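Local coordinates for protein formimidoylglutamase (Bacillus subtilis, PDB 3M1R) that hydrolyses N-formimidoyl-L-glutamate to L-glutamate and formamide in histidine degradation, as a manganese-dependent enzyme of the arginase family, at residues Ser135-Ile140 against Thr147-Phe152; Thr170-Leu175 against Glu179-Gln184; Val232-Thr237 against Gln279-Ala284. All coordinates share one frame; numbering follows the deposited sequence.

How the contacts relate
Contacts 1 and 2 are largely buried and adjoin each other. Contact 1 sets helix 133-141 on strand 147-152 of the parallel sheet. Contact 2 packs helix 171-178 against the loop that follows it. The two meet where Val149 touches Ile181 and Gln151 touches Phe172. Contact 3 lies at the surface and joins the end of helix 222-234 to the loop before strand 283-289. It borders contact 1 through Ala148, which packs on Val233 and Thr237. The chemistry follows the place: methyl packing in contact 1, a backbone cap with aliphatic packing in contact 2, and one glutamine amide against aliphatic carbons in contact 3.

Contact 1: Ser135-Ile140 against Thr147-Phe152; sequences STIKAI and TAVIQF
Ile137 and Ile140 of helix 133-141 pack on Val149 and Thr147 of strand 147-152, a helix-on-sheet contact inside the alpha/beta fold of the arginase family. Both residues of the helix point toward the strand. Ile137 and Val149 reach toward each other, tip to tip. Ile137 CD1 sits near both methyls of the valine, 3.9 Å from Val149 CG2 and 4.0 Å from Val149 CG1. The extended outer torsion of Ile137 (chi2 173°) carries CD1 forward to this place.

One turn on, Ile140 and Thr147 cross at about a right angle. With CG1 of Ile140 beside the backbone N (chi1 -66°), CG2 stands anti to that N and meets the threonine. The longer branch leads away. Ile140 CG2 is 3.5 Å from Thr147 OG1 and 3.8 Å from Thr147 CG2. The hydroxyl is not left without a partner by this apolar neighbour, since it hydrogen-bonds to Gly145 O.

All four residues are buried. Phe241 of the neighbouring strand 239-245 touches Ile137, Ile140 and Thr147, while Phe172 and Ile181 also touch both Ile137 and Val149. The metal site lies beyond the C-terminal end of strand 147-152, where Asp153 follows; Asp153 and Asn130 bind calcium in this crystal. No hydrogen bond joins the two segments. Alternate strand residues meet residues one helical turn apart, as in the beta-alpha-beta crossovers that build a parallel sheet with helices on its faces.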
ATOM      1  N   SER D 135      26.500 -10.938 -20.412  1.00 44.10           N
ATOM      2  CA  SER D 135      26.241 -12.116 -21.243  1.00 50.33           C
ATOM      3  C   SER D 135      25.568 -11.793 -22.595  1.00 44.90           C
ATOM      4  O   SER D 135      25.878 -12.410 -23.610  1.00 48.41           O
ATOM      5  CB  SER D 135      25.441 -13.171 -20.470  1.00 54.50           C
ATOM      6  OG  SER D 135      26.173 -13.667 -19.357  1.00 58.67           O
ATOM      7  N   THR D 136      24.652 -10.834 -22.611  1.00 41.45           N
ATOM      8  CA  THR D 136      23.919 -10.542 -23.842  1.00 45.55           C
ATOM      9  C   THR D 136      24.842  -9.927 -24.887  1.00 50.43           C
ATOM     10  O   THR D 136      24.943 -10.424 -26.003  1.00 57.52           O
ATOM     11  CB  THR D 136      22.742  -9.605 -23.580  1.00 37.72           C
ATOM     12  OG1 THR D 136      23.188  -8.532 -22.748  1.00 40.44           O
ATOM     13  CG2 THR D 136      21.647 -10.347 -22.873  1.00 38.56           C
ATOM     14  N   ILE D 137      25.524  -8.852 -24.505  1.00 51.29           N
ATOM     15  CA  ILE D 137      26.494  -8.182 -25.364  1.00 49.13           C
ATOM     16  C   ILE D 137      27.616  -9.096 -25.850  1.00 55.19           C
ATOM     17  O   ILE D 137      27.965  -9.086 -27.026  1.00 58.73           O
ATOM     18  CB  ILE D 137      27.068  -6.944 -24.673  1.00 42.60           C
ATOM     19  CG1 ILE D 137      25.960  -5.909 -24.496  1.00 46.61           C
ATOM     20  CG2 ILE D 137      28.193  -6.365 -25.477  1.00 43.56           C
ATOM     21  CD1 ILE D 137      26.360  -4.704 -23.688  1.00 51.80           C
ATOM     22  N   LYS D 138      28.177  -9.897 -24.957  1.00 55.47           N
ATOM     23  CA  LYS D 138      29.203 -10.848 -25.366  1.00 55.26           C
ATOM     24  C   LYS D 138      28.704 -11.768 -26.489  1.00 55.78           C
ATOM     25  O   LYS D 138      29.459 -12.120 -27.385  1.00 57.33           O
ATOM     26  CB  LYS D 138      29.643 -11.672 -24.164  1.00 54.62           C
ATOM     27  CG  LYS D 138      30.698 -12.743 -24.423  1.00 57.96           C
ATOM     28  CD  LYS D 138      31.198 -13.277 -23.069  1.00 60.96           C
ATOM     29  CE  LYS D 138      31.567 -14.752 -23.111  1.00 71.16           C
ATOM     30  NZ  LYS D 138      31.485 -15.356 -21.740  1.00 71.34           N
ATOM     31  N   ALA D 139      27.435 -12.165 -26.424  1.00 57.55           N
ATOM     32  CA  ALA D 139      26.855 -13.028 -27.445  1.00 55.84           C
ATOM     33  C   ALA D 139      26.730 -12.258 -28.740  1.00 52.46           C
ATOM     34  O   ALA D 139      27.074 -12.761 -29.802  1.00 55.52           O
ATOM     35  CB  ALA D 139      25.500 -13.540 -27.007  1.00 53.01           C
ATOM     36  N   ILE D 140      26.240 -11.028 -28.653  1.00 53.64           N
ATOM     37  CA  ILE D 140      26.181 -10.172 -29.826  1.00 54.42           C
ATOM     38  C   ILE D 140      27.574 -10.048 -30.412  1.00 52.82           C
ATOM     39  O   ILE D 140      27.800 -10.370 -31.574  1.00 60.90           O
ATOM     40  CB  ILE D 140      25.678  -8.763 -29.483  1.00 55.43           C
ATOM     41  CG1 ILE D 140      24.221  -8.800 -29.024  1.00 53.96           C
ATOM     42  CG2 ILE D 140      25.853  -7.838 -30.671  1.00 52.99           C
ATOM     43  CD1 ILE D 140      23.281  -9.387 -30.023  1.00 61.08           C
ATOM     44  N   THR D 147      31.039  -4.500 -32.129  1.00 57.93           N
ATOM     45  CA  THR D 147      29.768  -3.916 -31.724  1.00 55.97           C
ATOM     46  C   THR D 147      29.954  -2.633 -30.917  1.00 53.69           C
ATOM     47  O   THR D 147      30.821  -2.546 -30.046  1.00 51.64           O
ATOM     48  CB  THR D 147      28.949  -4.948 -30.914  1.00 61.01           C
ATOM     49  OG1 THR D 147      28.792  -6.137 -31.698  1.00 65.56           O
ATOM     50  CG2 THR D 147      27.568  -4.407 -30.534  1.00 54.00           C
ATOM     51  N   ALA D 148      29.150  -1.626 -31.231  1.00 55.38           N
ATOM     52  CA  ALA D 148      29.090  -0.429 -30.411  1.00 56.46           C
ATOM     53  C   ALA D 148      27.948  -0.602 -29.420  1.00 47.40           C
ATOM     54  O   ALA D 148      26.933  -1.208 -29.758  1.00 45.46           O
ATOM     55  CB  ALA D 148      28.841   0.771 -31.260  1.00 37.83           C
ATOM     56  N   VAL D 149      28.108  -0.062 -28.214  1.00 43.78           N
ATOM     57  CA  VAL D 149      27.046  -0.126 -27.207  1.00 40.15           C
ATOM     58  C   VAL D 149      26.608   1.280 -26.844  1.00 44.97           C
ATOM     59  O   VAL D 149      27.432   2.123 -26.467  1.00 42.64           O
ATOM     60  CB  VAL D 149      27.482  -0.868 -25.916  1.00 42.01           C
ATOM     61  CG1 VAL D 149      26.315  -0.943 -24.895  1.00 31.01           C
ATOM     62  CG2 VAL D 149      28.007  -2.264 -26.232  1.00 42.72           C
ATOM     63  N   ILE D 150      25.313   1.540 -27.000  1.00 42.61           N
ATOM     64  CA  ILE D 150      24.721   2.748 -26.461  1.00 43.51           C
ATOM     65  C   ILE D 150      24.037   2.383 -25.145  1.00 44.51           C
ATOM     66  O   ILE D 150      23.015   1.690 -25.133  1.00 42.69           O
ATOM     67  CB  ILE D 150      23.743   3.384 -27.445  1.00 46.64           C
ATOM     68  CG1 ILE D 150      24.511   3.863 -28.684  1.00 45.74           C
ATOM     69  CG2 ILE D 150      23.001   4.550 -26.797  1.00 45.71           C
ATOM     70  CD1 ILE D 150      23.631   4.223 -29.833  1.00 50.81           C
ATOM     71  N   GLN D 151      24.640   2.841 -24.050  1.00 37.39           N
ATOM     72  CA  GLN D 151      24.204   2.519 -22.690  1.00 37.27           C
ATOM     73  C   GLN D 151      23.482   3.727 -22.085  1.00 35.07           C
ATOM     74  O   GLN D 151      24.111   4.749 -21.802  1.00 33.96           O
ATOM     75  CB  GLN D 151      25.431   2.132 -21.846  1.00 40.98           C
ATOM     76  CG  GLN D 151      25.200   1.955 -20.337  1.00 45.14           C
ATOM     77  CD  GLN D 151      26.512   1.802 -19.548  1.00 46.87           C
ATOM     78  OE1 GLN D 151      27.609   1.822 -20.117  1.00 46.28           O
ATOM     79  NE2 GLN D 151      26.397   1.665 -18.235  1.00 52.27           N
ATOM     80  N   PHE D 152      22.159   3.630 -21.933  1.00 31.61           N
ATOM     81  CA  PHE D 152      21.410   4.650 -21.205  1.00 35.79           C
ATOM     82  C   PHE D 152      21.508   4.320 -19.715  1.00 36.22           C
ATOM     83  O   PHE D 152      21.073   3.250 -19.275  1.00 37.26           O
ATOM     84  CB  PHE D 152      19.949   4.690 -21.648  1.00 36.11           C
ATOM     85  CG  PHE D 152      19.742   5.300 -23.010  1.00 33.27           C
ATOM     86  CD1 PHE D 152      19.573   6.665 -23.153  1.00 31.48           C
ATOM     87  CD2 PHE D 152      19.716   4.508 -24.137  1.00 31.45           C
ATOM     88  CE1 PHE D 152      19.384   7.217 -24.395  1.00 37.37           C
ATOM     89  CE2 PHE D 152      19.538   5.060 -25.392  1.00 36.83           C
ATOM     90  CZ  PHE D 152      19.363   6.409 -25.521  1.00 37.07           C
TER

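Contact 2: Thr170-Leu175 against Glu179-Gln184; sequences TPFRRL and EIIEGQ
Leu175 and Ile180 meet twice, once by backbone and once by side chain. Ile180 N donates to Leu175 O over 3.1 Å, with an N-H...O angle of 151°. The donor is tilted 21° from the carbonyl plane. The side chains cross obliquely. Leu175 CD2 lies against the isoleucine, 3.8 Å from Ile180 CG2 and 3.9 Å from Ile180 CD1. One leucine methyl therefore touches both branches.

Ile181 adds a looser contact next to this pair. Its CG1 is 4.2 Å from Leu175 CB. CG1 stands between the backbone N and the carbonyl carbon of Ile181 (chi1 64°), and this turns the longer branch back over the helix. Ile181 CD1 then comes to the edge of the Phe172 ring, near its plane, 4.5 Å from Phe172 CD2.

The turn that positions these groups is made by Glu179, the first residue to leave the helix. It has a positive phi. Its side chain points away from the helix and is exposed, whereas Leu175 and Ile181 are buried.

Further out, helix 133-141 closes over the isoleucines. Tyr134, Lys138 and Ala141 touch Ile180, and Ile137 touches Ile181. Phe172 reaches strand 147-152 and packs on Asp157, one of the residues that bind calcium in this crystal. The Phe172 side chain lies about 7 Å from a bound calcium ion. Phe172 thus lies in the second shell of the metal site. The positive phi, the bond from Ile180 to Leu175 and the apolar contact between the same two residues are characteristic of a Schellman motif ending a helix.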
ATOM      1  N   THR D 170      28.730  -4.580 -12.367  1.00 37.49           N
ATOM      2  CA  THR D 170      30.011  -4.982 -12.959  1.00 43.69           C
ATOM      3  C   THR D 170      30.029  -5.245 -14.476  1.00 46.18           C
ATOM      4  O   THR D 170      31.102  -5.483 -15.031  1.00 47.83           O
ATOM      5  CB  THR D 170      30.586  -6.238 -12.274  1.00 46.10           C
ATOM      6  OG1 THR D 170      29.785  -7.378 -12.615  1.00 45.98           O
ATOM      7  CG2 THR D 170      30.609  -6.066 -10.764  1.00 52.95           C
ATOM      8  N   PRO D 171      28.864  -5.198 -15.148  1.00 40.50           N
ATOM      9  CA  PRO D 171      28.852  -5.761 -16.504  1.00 38.89           C
ATOM     10  C   PRO D 171      29.907  -5.129 -17.397  1.00 43.89           C
ATOM     11  O   PRO D 171      30.606  -5.836 -18.124  1.00 49.36           O
ATOM     12  CB  PRO D 171      27.475  -5.377 -17.048  1.00 30.67           C
ATOM     13  CG  PRO D 171      26.717  -4.819 -15.918  1.00 39.93           C
ATOM     14  CD  PRO D 171      27.687  -4.347 -14.899  1.00 40.25           C
ATOM     15  N   PHE D 172      30.022  -3.808 -17.346  1.00 39.63           N
ATOM     16  CA  PHE D 172      30.882  -3.122 -18.302  1.00 46.43           C
ATOM     17  C   PHE D 172      32.373  -3.188 -17.979  1.00 49.62           C
ATOM     18  O   PHE D 172      33.207  -3.097 -18.884  1.00 56.61           O
ATOM     19  CB  PHE D 172      30.406  -1.695 -18.553  1.00 41.46           C
ATOM     20  CG  PHE D 172      29.140  -1.641 -19.319  1.00 40.03           C
ATOM     21  CD1 PHE D 172      27.927  -1.501 -18.665  1.00 31.88           C
ATOM     22  CD2 PHE D 172      29.147  -1.794 -20.696  1.00 43.00           C
ATOM     23  CE1 PHE D 172      26.760  -1.483 -19.384  1.00 39.72           C
ATOM     24  CE2 PHE D 172      27.983  -1.775 -21.408  1.00 38.34           C
ATOM     25  CZ  PHE D 172      26.793  -1.627 -20.762  1.00 38.47           C
ATOM     26  N   ARG D 173      32.707  -3.372 -16.708  1.00 44.70           N
ATOM     27  CA  ARG D 173      34.096  -3.650 -16.351  1.00 51.10           C
ATOM     28  C   ARG D 173      34.493  -5.009 -16.922  1.00 47.68           C
ATOM     29  O   ARG D 173      35.584  -5.175 -17.466  1.00 52.25           O
ATOM     30  CB  ARG D 173      34.298  -3.626 -14.831  1.00 51.78           C
ATOM     31  CG  ARG D 173      35.769  -3.565 -14.400  1.00 56.03           C
ATOM     32  CD  ARG D 173      35.909  -3.331 -12.896  1.00 55.71           C
ATOM     33  NE  ARG D 173      37.265  -2.919 -12.551  1.00 68.23           N
ATOM     34  CZ  ARG D 173      37.595  -1.703 -12.130  1.00 65.82           C
ATOM     35  NH1 ARG D 173      38.860  -1.422 -11.841  1.00 66.59           N
ATOM     36  NH2 ARG D 173      36.662  -0.772 -11.988  1.00 52.74           N
ATOM     37  N   ARG D 174      33.596  -5.981 -16.795  1.00 45.40           N
ATOM     38  CA  ARG D 174      33.843  -7.303 -17.335  1.00 56.27           C
ATOM     39  C   ARG D 174      34.010  -7.223 -18.847  1.00 60.64           C
ATOM     40  O   ARG D 174      34.938  -7.808 -19.396  1.00 61.42           O
ATOM     41  CB  ARG D 174      32.716  -8.266 -16.966  1.00 65.44           C
ATOM     42  CG  ARG D 174      32.962  -9.016 -15.663  1.00 77.56           C
ATOM     43  CD  ARG D 174      31.874 -10.043 -15.385  1.00 87.87           C
ATOM     44  NE  ARG D 174      32.350 -11.088 -14.482  1.00 98.78           N
ATOM     45  CZ  ARG D 174      33.011 -12.172 -14.880  1.00103.58           C
ATOM     46  NH1 ARG D 174      33.274 -12.358 -16.169  1.00101.83           N
ATOM     47  NH2 ARG D 174      33.408 -13.073 -13.990  1.00107.61           N
ATOM     48  N   LEU D 175      33.119  -6.489 -19.512  1.00 57.99           N
ATOM     49  CA  LEU D 175      33.207  -6.336 -20.958  1.00 57.03           C
ATOM     50  C   LEU D 175      34.521  -5.654 -21.360  1.00 53.08           C
ATOM     51  O   LEU D 175      35.258  -6.187 -22.176  1.00 56.68           O
ATOM     52  CB  LEU D 175      31.988  -5.581 -21.507  1.00 49.19           C
ATOM     53  CG  LEU D 175      30.656  -6.323 -21.420  1.00 45.30           C
ATOM     54  CD1 LEU D 175      29.486  -5.354 -21.432  1.00 34.77           C
ATOM     55  CD2 LEU D 175      30.512  -7.353 -22.531  1.00 44.80           C
ATOM     56  N   GLU D 179      37.926  -7.375 -23.160  1.00 65.89           N
ATOM     57  CA  GLU D 179      38.043  -6.888 -24.533  1.00 66.72           C
ATOM     58  C   GLU D 179      36.930  -7.379 -25.449  1.00 67.51           C
ATOM     59  O   GLU D 179      37.131  -7.542 -26.650  1.00 64.20           O
ATOM     60  CB  GLU D 179      39.400  -7.256 -25.115  1.00 66.71           C
ATOM     61  CG  GLU D 179      40.552  -6.884 -24.220  1.00 67.50           C
ATOM     62  CD  GLU D 179      41.877  -7.079 -24.904  1.00 76.85           C
ATOM     63  OE1 GLU D 179      42.622  -7.996 -24.498  1.00 81.85           O
ATOM     64  OE2 GLU D 179      42.162  -6.319 -25.854  1.00 78.42           O
ATOM     65  N   ILE D 180      35.750  -7.598 -24.880  1.00 66.74           N
ATOM     66  CA  ILE D 180      34.606  -8.032 -25.666  1.00 63.31           C
ATOM     67  C   ILE D 180      34.134  -6.870 -26.532  1.00 60.80           C
ATOM     68  O   ILE D 180      33.804  -7.048 -27.701  1.00 56.97           O
ATOM     69  CB  ILE D 180      33.485  -8.571 -24.762  1.00 60.64           C
ATOM     70  CG1 ILE D 180      33.994  -9.798 -23.995  1.00 64.79           C
ATOM     71  CG2 ILE D 180      32.246  -8.920 -25.583  1.00 56.90           C
ATOM     72  CD1 ILE D 180      33.117 -10.223 -22.823  1.00 67.90           C
ATOM     73  N   ILE D 181      34.115  -5.677 -25.952  1.00 60.11           N
ATOM     74  CA  ILE D 181      33.913  -4.459 -26.721  1.00 58.62           C
ATOM     75  C   ILE D 181      35.022  -3.506 -26.350  1.00 58.62           C
ATOM     76  O   ILE D 181      35.733  -3.727 -25.373  1.00 63.73           O
ATOM     77  CB  ILE D 181      32.571  -3.777 -26.415  1.00 54.95           C
ATOM     78  CG1 ILE D 181      32.531  -3.320 -24.956  1.00 53.44           C
ATOM     79  CG2 ILE D 181      31.393  -4.684 -26.801  1.00 54.31           C
ATOM     80  CD1 ILE D 181      31.263  -2.549 -24.589  1.00 50.52           C
ATOM     81  N   GLU D 182      35.178  -2.447 -27.129  1.00 55.01           N
ATOM     82  CA  GLU D 182      36.218  -1.467 -26.849  1.00 61.42           C
ATOM     83  C   GLU D 182      35.616  -0.257 -26.156  1.00 55.11           C
ATOM     84  O   GLU D 182      34.474   0.111 -26.418  1.00 62.38           O
ATOM     85  CB  GLU D 182      36.942  -1.048 -28.136  1.00 69.91           C
ATOM     86  CG  GLU D 182      38.076  -1.976 -28.551  1.00 84.76           C
ATOM     87  CD  GLU D 182      38.699  -1.573 -29.877  1.00 99.44           C
ATOM     88  OE1 GLU D 182      38.463  -0.430 -30.323  1.00104.07           O
ATOM     89  OE2 GLU D 182      39.422  -2.399 -30.477  1.00103.50           O
ATOM     90  N   GLY D 183      36.389   0.357 -25.269  1.00 52.83           N
ATOM     91  CA  GLY D 183      35.933   1.515 -24.520  1.00 52.50           C
ATOM     92  C   GLY D 183      35.414   2.662 -25.370  1.00 52.23           C
ATOM     93  O   GLY D 183      34.392   3.278 -25.043  1.00 49.90           O
ATOM     94  N   GLN D 184      36.103   2.952 -26.470  1.00 51.86           N
ATOM     95  CA  GLN D 184      35.699   4.079 -27.304  1.00 53.02           C
ATOM     96  C   GLN D 184      34.482   3.774 -28.176  1.00 56.01           C
ATOM     97  O   GLN D 184      33.983   4.654 -28.870  1.00 62.09           O
ATOM     98  CB  GLN D 184      36.854   4.582 -28.158  1.00 53.66           C
ATOM     99  CG  GLN D 184      37.176   3.700 -29.344  1.00 69.68           C
ATOM    100  CD  GLN D 184      38.288   2.726 -29.053  1.00 83.04           C
ATOM    101  OE1 GLN D 184      38.502   2.335 -27.903  1.00 91.86           O
ATOM    102  NE2 GLN D 184      39.017   2.332 -30.095  1.00 82.95           N
TER

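Contact 3: Val232-Thr237 against Gln279-Ala284; sequences VVQDKT and QQPNVA
Gln234 reaches across to Gln280 and Pro281, and its amide group carries the whole contact. The first kind of interaction is amide against aliphatic carbon. Gln234 OE1 lies 3.0 Å from Gln280 CG, which is unusually short and doubtful in detail. The same oxygen is 3.8 Å from Pro281 CD, a carbon of the proline ring. The two glutamine side chains cross at about a right angle, and their amide planes are 55° apart. The amides do not pair; Gln280 meets the oxygen with CG.

The second kind is polar proximity without a bond. Gln234 NE2 is 3.5 Å from Pro281 O, and no hydrogen bond forms across the two segments. Replacing Gln234 by an alanine would remove the amide and would probably leave Gln280 CG and the proline ring without their partner from this segment.

The third kind lies within 232-237. A type I beta turn runs from Gln234 to Thr237. Val233 O accepts from Lys236 N at 3.0 Å and from Thr237 OG1 at 2.9 Å. The two donors come from opposite faces of the carbonyl plane. This double grip probably steadies the turn that Gln234 begins.

This is a surface contact of an alpha/beta fold: a helix end and its turn meet the loop before a parallel strand. Strand 239-245 runs between the two segments: Ile240 touches both Gln234 and Gln280, and pairs by backbone with Asn282 and Ala284. The contact thus joins the C-terminal end of helix 222-234 to the approach to strand 283-289, across the start of strand 239-245.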
ATOM      1  N   VAL D 232      30.541   9.077 -35.265  1.00 68.06           N
ATOM      2  CA  VAL D 232      31.951   8.758 -35.087  1.00 75.01           C
ATOM      3  C   VAL D 232      32.109   7.285 -34.729  1.00 70.88           C
ATOM      4  O   VAL D 232      32.997   6.599 -35.228  1.00 69.44           O
ATOM      5  CB  VAL D 232      32.579   9.596 -33.971  1.00 81.44           C
ATOM      6  CG1 VAL D 232      34.096   9.477 -34.019  1.00 81.56           C
ATOM      7  CG2 VAL D 232      32.146  11.045 -34.097  1.00 84.40           C
ATOM      8  N   VAL D 233      31.226   6.807 -33.861  1.00 59.88           N
ATOM      9  CA  VAL D 233      31.312   5.447 -33.356  1.00 58.68           C
ATOM     10  C   VAL D 233      30.904   4.400 -34.393  1.00 62.82           C
ATOM     11  O   VAL D 233      31.538   3.341 -34.501  1.00 58.84           O
ATOM     12  CB  VAL D 233      30.478   5.297 -32.073  1.00 57.09           C
ATOM     13  CG1 VAL D 233      30.377   3.836 -31.675  1.00 56.50           C
ATOM     14  CG2 VAL D 233      31.107   6.125 -30.948  1.00 62.60           C
ATOM     15  N   GLN D 234      29.843   4.703 -35.145  1.00 68.19           N
ATOM     16  CA  GLN D 234      29.374   3.850 -36.240  1.00 71.38           C
ATOM     17  C   GLN D 234      30.470   3.577 -37.261  1.00 74.54           C
ATOM     18  O   GLN D 234      30.482   2.525 -37.907  1.00 71.31           O
ATOM     19  CB  GLN D 234      28.189   4.496 -36.965  1.00 70.41           C
ATOM     20  CG  GLN D 234      26.925   4.627 -36.135  1.00 73.30           C
ATOM     21  CD  GLN D 234      25.687   4.138 -36.869  1.00 76.49           C
ATOM     22  OE1 GLN D 234      24.792   4.921 -37.181  1.00 80.10           O
ATOM     23  NE2 GLN D 234      25.631   2.834 -37.149  1.00 75.29           N
ATOM     24  N   ASP D 235      31.378   4.542 -37.406  1.00 81.82           N
ATOM     25  CA  ASP D 235      32.444   4.472 -38.400  1.00 83.55           C
ATOM     26  C   ASP D 235      33.523   3.486 -37.979  1.00 84.69           C
ATOM     27  O   ASP D 235      34.337   3.057 -38.799  1.00 88.25           O
ATOM     28  CB  ASP D 235      33.068   5.857 -38.618  1.00 89.59           C
ATOM     29  CG  ASP D 235      32.269   6.725 -39.588  1.00 94.02           C
ATOM     30  OD1 ASP D 235      31.278   6.231 -40.173  1.00 98.03           O
ATOM     31  OD2 ASP D 235      32.640   7.907 -39.770  1.00 91.10           O
ATOM     32  N   LYS D 236      33.538   3.133 -36.698  1.00 78.44           N
ATOM     33  CA  LYS D 236      34.548   2.219 -36.177  1.00 81.96           C
ATOM     34  C   LYS D 236      33.954   0.851 -35.865  1.00 79.30           C
ATOM     35  O   LYS D 236      34.646  -0.014 -35.330  1.00 81.59           O
ATOM     36  CB  LYS D 236      35.175   2.772 -34.893  1.00 83.99           C
ATOM     37  CG  LYS D 236      35.735   4.171 -34.987  1.00 84.27           C
ATOM     38  CD  LYS D 236      36.260   4.605 -33.626  1.00 81.59           C
ATOM     39  CE  LYS D 236      36.628   6.078 -33.596  1.00 82.05           C
ATOM     40  NZ  LYS D 236      36.981   6.532 -32.214  1.00 85.25           N
ATOM     41  N   THR D 237      32.675   0.659 -36.176  1.00 71.18           N
ATOM     42  CA  THR D 237      31.971  -0.557 -35.764  1.00 63.11           C
ATOM     43  C   THR D 237      31.004  -1.087 -36.824  1.00 63.95           C
ATOM     44  O   THR D 237      30.597  -0.369 -37.749  1.00 64.35           O
ATOM     45  CB  THR D 237      31.211  -0.349 -34.442  1.00 58.66           C
ATOM     46  OG1 THR D 237      30.268   0.717 -34.596  1.00 57.15           O
ATOM     47  CG2 THR D 237      32.170   0.014 -33.327  1.00 59.27           C
ATOM     48  N   GLN D 279      16.483   3.530 -35.887  1.00 45.87           N
ATOM     49  CA  GLN D 279      16.414   3.712 -37.342  1.00 52.52           C
ATOM     50  C   GLN D 279      17.765   3.559 -38.021  1.00 54.95           C
ATOM     51  O   GLN D 279      17.844   3.421 -39.241  1.00 59.72           O
ATOM     52  CB  GLN D 279      15.886   5.102 -37.682  1.00 55.20           C
ATOM     53  CG  GLN D 279      14.447   5.315 -37.311  1.00 58.84           C
ATOM     54  CD  GLN D 279      13.977   6.703 -37.662  1.00 63.39           C
ATOM     55  OE1 GLN D 279      14.337   7.673 -37.002  1.00 62.97           O
ATOM     56  NE2 GLN D 279      13.175   6.809 -38.717  1.00 68.07           N
ATOM     57  N   GLN D 280      18.822   3.615 -37.223  1.00 53.85           N
ATOM     58  CA  GLN D 280      20.180   3.614 -37.730  1.00 52.40           C
ATOM     59  C   GLN D 280      20.534   2.230 -38.270  1.00 52.34           C
ATOM     60  O   GLN D 280      19.842   1.254 -37.985  1.00 52.25           O
ATOM     61  CB  GLN D 280      21.146   4.078 -36.626  1.00 56.82           C
ATOM     62  CG  GLN D 280      21.860   5.396 -36.944  1.00 67.89           C
ATOM     63  CD  GLN D 280      20.919   6.585 -37.078  1.00 68.38           C
ATOM     64  OE1 GLN D 280      21.294   7.624 -37.612  1.00 66.23           O
ATOM     65  NE2 GLN D 280      19.699   6.436 -36.591  1.00 67.83           N
ATOM     66  N   PRO D 281      21.598   2.141 -39.081  1.00 53.23           N
ATOM     67  CA  PRO D 281      21.939   0.853 -39.699  1.00 55.29           C
ATOM     68  C   PRO D 281      22.561  -0.150 -38.719  1.00 49.00           C
ATOM     69  O   PRO D 281      23.342   0.223 -37.860  1.00 49.70           O
ATOM     70  CB  PRO D 281      22.969   1.233 -40.788  1.00 61.73           C
ATOM     71  CG  PRO D 281      22.898   2.726 -40.919  1.00 60.72           C
ATOM     72  CD  PRO D 281      22.431   3.243 -39.588  1.00 55.93           C
ATOM     73  N   ASN D 282      22.190  -1.416 -38.869  1.00 49.07           N
ATOM     74  CA  ASN D 282      22.814  -2.527 -38.167  1.00 50.43           C
ATOM     75  C   ASN D 282      22.602  -2.506 -36.647  1.00 52.90           C
ATOM     76  O   ASN D 282      23.484  -2.892 -35.867  1.00 55.21           O
ATOM     77  CB  ASN D 282      24.295  -2.645 -38.549  1.00 55.61           C
ATOM     78  CG  ASN D 282      24.501  -2.761 -40.073  1.00 67.32           C
ATOM     79  OD1 ASN D 282      25.187  -1.936 -40.685  1.00 70.82           O
ATOM     80  ND2 ASN D 282      23.895  -3.783 -40.680  1.00 63.69           N
ATOM     81  N   VAL D 283      21.418  -2.062 -36.237  1.00 49.89           N
ATOM     82  CA  VAL D 283      21.000  -2.210 -34.857  1.00 51.44           C
ATOM     83  C   VAL D 283      20.827  -3.693 -34.572  1.00 54.68           C
ATOM     84  O   VAL D 283      19.952  -4.339 -35.130  1.00 53.81           O
ATOM     85  CB  VAL D 283      19.685  -1.488 -34.595  1.00 51.16           C
ATOM     86  CG1 VAL D 283      19.334  -1.579 -33.125  1.00 39.22           C
ATOM     87  CG2 VAL D 283      19.794  -0.044 -35.016  1.00 54.36           C
ATOM     88  N   ALA D 284      21.671  -4.235 -33.706  1.00 57.88           N
ATOM     89  CA  ALA D 284      21.700  -5.676 -33.482  1.00 59.23           C
ATOM     90  C   ALA D 284      20.729  -6.140 -32.390  1.00 56.49           C
ATOM     91  O   ALA D 284      20.401  -7.320 -32.311  1.00 54.94           O
ATOM     92  CB  ALA D 284      23.123  -6.130 -33.160  1.00 56.82           C
TER